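Local coordinates for protein AgaA (Rhizobium radiobacter, PDB 6HLX) that binds the opine agropinic acid in the periplasm as the substrate-binding protein of an ABC transporter, probably delivering it for import, at residues A[273-278]-A[450-455]. Residues are numbered along the deposited sequence; the frame is centred on the assembly and turned at random.
Sequences TAFNGL and MWREQN. With G9Z (agropinic acid), chain E; EDO (1,2-ethanediol), chain X.
A Met-aromatic contact joins Met450 to Phe275, whose ring also touches Arg452 of the agropinic acid pocket, and illustrates how an apolar second shell backs a charged ligand anchor. In the conformer described here, one of two, the Met450 chain bends at its last torsion (chi3 -76°), laying CE over one face of the Phe275 ring, 3.8 Å from the centroid, while SD lies obliquely, 3.5 Å from Phe275 CD1. Across the ring from CD1, CE2 of Phe275 meets Arg452 CD obliquely at 3.8 Å. Beyond this aliphatic stem the guanidinium grips the ligand carboxylate, Arg452 NH2 to O (2.7 Å) and NH1 to OXT (2.9 Å) of agropinic acid. Gln454 OE1 also restrains it from the side, accepting from Arg452 NH2 and, over a longer and more bent bond, from NE. Nearer the surface, a water joins Leu278 O to Glu453 N, and Leu278 CD1 rests 3.9 Å from Glu453 OE2, an oxygen held by Asn455 ND2 and by a salt bridge to Arg235. The type I' turn Phe275-Leu278 leads from helix 267-274 to strand 280-281, antiparallel neighbour of strand 446-451, with Met241 of strand 240-245 and Phe334 of helix 333-347 also packing on Phe275.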
loop_
_atom_site.group_PDB
_atom_site.type_symbol
_atom_site.label_atom_id
_atom_site.label_comp_id
_atom_site.label_asym_id
_atom_site.label_seq_id
_atom_site.Cartn_x
_atom_site.Cartn_y
_atom_site.Cartn_z
ATOM N N THR A 273 -5.139 -23.224 -3.309
ATOM C CA THR A 273 -4.168 -23.684 -2.304
ATOM C C THR A 273 -3.690 -22.596 -1.341
ATOM O O THR A 273 -3.159 -22.944 -0.297
ATOM C CB THR A 273 -2.956 -24.400 -2.941
ATOM O OG1 THR A 273 -2.120 -23.443 -3.588
ATOM C CG2 THR A 273 -3.350 -25.541 -3.903
ATOM N N ALA A 274 -3.834 -21.308 -1.697
ATOM C CA ALA A 274 -3.376 -20.208 -0.841
ATOM C C ALA A 274 -4.513 -19.385 -0.257
ATOM O O ALA A 274 -4.295 -18.666 0.721
ATOM C CB ALA A 274 -2.439 -19.299 -1.628
ATOM N N PHE A 275 -5.692 -19.395 -0.910
ATOM C CA PHE A 275 -6.816 -18.547 -0.492
ATOM C C PHE A 275 -8.134 -19.302 -0.252
ATOM O O PHE A 275 -9.213 -18.684 -0.275
ATOM C CB PHE A 275 -7.017 -17.405 -1.506
ATOM C CG PHE A 275 -5.837 -16.468 -1.582
ATOM C CD1 PHE A 275 -4.784 -16.719 -2.460
ATOM C CD2 PHE A 275 -5.758 -15.351 -0.754
ATOM C CE1 PHE A 275 -3.681 -15.856 -2.515
ATOM C CE2 PHE A 275 -4.674 -14.474 -0.836
ATOM C CZ PHE A 275 -3.640 -14.741 -1.710
ATOM N N ASN A 276 -8.051 -20.626 -0.010
ATOM C CA ASN A 276 -9.233 -21.445 0.312
ATOM C C ASN A 276 -10.364 -21.333 -0.740
ATOM O O ASN A 276 -11.554 -21.384 -0.406
ATOM C CB ASN A 276 -9.739 -21.067 1.736
ATOM C CG ASN A 276 -10.755 -22.016 2.325
ATOM O OD1 ASN A 276 -11.785 -21.598 2.886
ATOM N ND2 ASN A 276 -10.502 -23.309 2.182
ATOM N N GLY A 277 -9.982 -21.162 -2.002
ATOM C CA GLY A 277 -10.956 -21.043 -3.082
ATOM C C GLY A 277 -11.580 -19.665 -3.225
ATOM O O GLY A 277 -12.457 -19.485 -4.072
ATOM N N LEU A 278 -11.112 -18.667 -2.439
ATOM C CA LEU A 278 -11.646 -17.295 -2.497
ATOM C C LEU A 278 -10.770 -16.381 -3.351
ATOM O O LEU A 278 -9.589 -16.250 -3.086
ATOM C CB LEU A 278 -11.794 -16.695 -1.088
ATOM C CG LEU A 278 -12.689 -17.439 -0.091
ATOM C CD1 LEU A 278 -12.606 -16.787 1.279
ATOM C CD2 LEU A 278 -14.142 -17.491 -0.563
ATOM N N MET A 450 -4.294 -12.865 -9.508
ATOM C CA MET A 450 -5.642 -12.916 -8.949
ATOM C C MET A 450 -5.994 -11.698 -8.122
ATOM O O MET A 450 -5.090 -11.022 -7.612
ATOM C CB MET A 450 -5.778 -14.165 -8.044
ATOM C CG MET A 450 -4.830 -14.146 -6.852
ATOM S SD MET A 450 -5.117 -15.448 -5.662
ATOM C CE MET A 450 -6.596 -14.806 -4.820
ATOM N N TRP A 451 -7.302 -11.453 -7.957
ATOM C CA TRP A 451 -7.829 -10.416 -7.061
ATOM C C TRP A 451 -8.112 -11.201 -5.779
ATOM O O TRP A 451 -8.684 -12.313 -5.841
ATOM C CB TRP A 451 -9.176 -9.871 -7.550
ATOM C CG TRP A 451 -9.085 -9.056 -8.792
ATOM C CD1 TRP A 451 -9.541 -9.400 -10.030
ATOM C CD2 TRP A 451 -8.493 -7.753 -8.923
ATOM N NE1 TRP A 451 -9.298 -8.377 -10.923
ATOM C CE2 TRP A 451 -8.672 -7.347 -10.266
ATOM C CE3 TRP A 451 -7.889 -6.859 -8.018
ATOM C CZ2 TRP A 451 -8.210 -6.118 -10.744
ATOM C CZ3 TRP A 451 -7.461 -5.618 -8.484
ATOM C CH2 TRP A 451 -7.616 -5.264 -9.836
ATOM N N ARG A 452 -7.735 -10.660 -4.628
ATOM C CA ARG A 452 -7.993 -11.389 -3.375
ATOM C C ARG A 452 -8.966 -10.633 -2.471
ATOM O O ARG A 452 -9.101 -9.410 -2.584
ATOM C CB ARG A 452 -6.678 -11.656 -2.607
ATOM C CG ARG A 452 -6.040 -10.395 -2.017
ATOM C CD ARG A 452 -4.760 -10.694 -1.243
ATOM N NE ARG A 452 -4.541 -9.718 -0.172
ATOM C CZ ARG A 452 -3.367 -9.164 0.115
ATOM N NH1 ARG A 452 -2.288 -9.464 -0.601
ATOM N NH2 ARG A 452 -3.255 -8.327 1.136
ATOM N N GLU A 453 -9.566 -11.345 -1.510
ATOM C CA GLU A 453 -10.376 -10.686 -0.475
ATOM C C GLU A 453 -9.403 -10.152 0.591
ATOM O O GLU A 453 -8.370 -10.780 0.873
ATOM C CB GLU A 453 -11.317 -11.689 0.200
ATOM C CG GLU A 453 -12.413 -12.182 -0.731
ATOM C CD GLU A 453 -13.521 -12.928 -0.021
ATOM O OE1 GLU A 453 -14.433 -13.427 -0.717
ATOM O OE2 GLU A 453 -13.482 -13.018 1.229
ATOM N N GLN A 454 -9.738 -9.012 1.189
ATOM C CA GLN A 454 -8.931 -8.394 2.245
ATOM C C GLN A 454 -9.942 -8.036 3.317
ATOM O O GLN A 454 -10.729 -7.100 3.150
ATOM C CB GLN A 454 -8.195 -7.155 1.708
ATOM C CG GLN A 454 -7.316 -6.468 2.778
ATOM C CD GLN A 454 -6.113 -7.302 3.189
ATOM O OE1 GLN A 454 -5.674 -8.195 2.469
ATOM N NE2 GLN A 454 -5.547 -7.016 4.352
ATOM N N ASN A 455 -9.998 -8.851 4.374
ATOM C CA ASN A 455 -11.058 -8.700 5.355
ATOM C C ASN A 455 -10.542 -8.346 6.735
ATOM O O ASN A 455 -9.426 -8.731 7.108
ATOM C CB ASN A 455 -11.842 -10.028 5.436
ATOM C CG ASN A 455 -12.414 -10.462 4.092
ATOM O OD1 ASN A 455 -12.878 -9.642 3.308
ATOM N ND2 ASN A 455 -12.374 -11.736 3.781
HETATM O OAM G9Z E . 2.132 -5.260 4.547
HETATM C CAB G9Z E . 1.889 -6.344 3.998
HETATM C CAC G9Z E . 1.933 -7.574 4.685
HETATM C CB G9Z E . 1.547 -8.666 3.640
HETATM C CA G9Z E . 1.478 -7.934 2.311
HETATM C C G9Z E . 0.244 -8.201 1.638
HETATM O O G9Z E . -0.770 -7.510 1.931
HETATM N N G9Z E . 1.684 -6.494 2.676
HETATM C CAG G9Z E . 1.561 -5.344 1.700
HETATM C CAH G9Z E . 2.841 -5.208 0.874
HETATM O OAP G9Z E . 2.963 -6.403 0.103
HETATM C CAI G9Z E . 2.818 -3.991 -0.057
HETATM O OAQ G9Z E . 2.275 -2.856 0.665
HETATM C CAJ G9Z E . 4.258 -3.595 -0.526
HETATM O OAR G9Z E . 4.182 -2.446 -1.390
HETATM C CAK G9Z E . 5.098 -4.712 -1.190
HETATM O OAT G9Z E . 6.469 -4.281 -1.300
HETATM C CAL G9Z E . 4.531 -5.156 -2.547
HETATM O OAS G9Z E . 5.277 -6.286 -3.047
HETATM O OXT G9Z E . 0.220 -9.145 0.802
HETATM C C1 EDO X . -5.403 -22.147 1.882
HETATM O O1 EDO X . -6.090 -22.581 0.728
HETATM C C2 EDO X . -6.373 -22.044 3.064
HETATM O O2 EDO X . -5.603 -21.847 4.231
HETATM O O HOH W 1 -8.955 -14.097 -1.435
#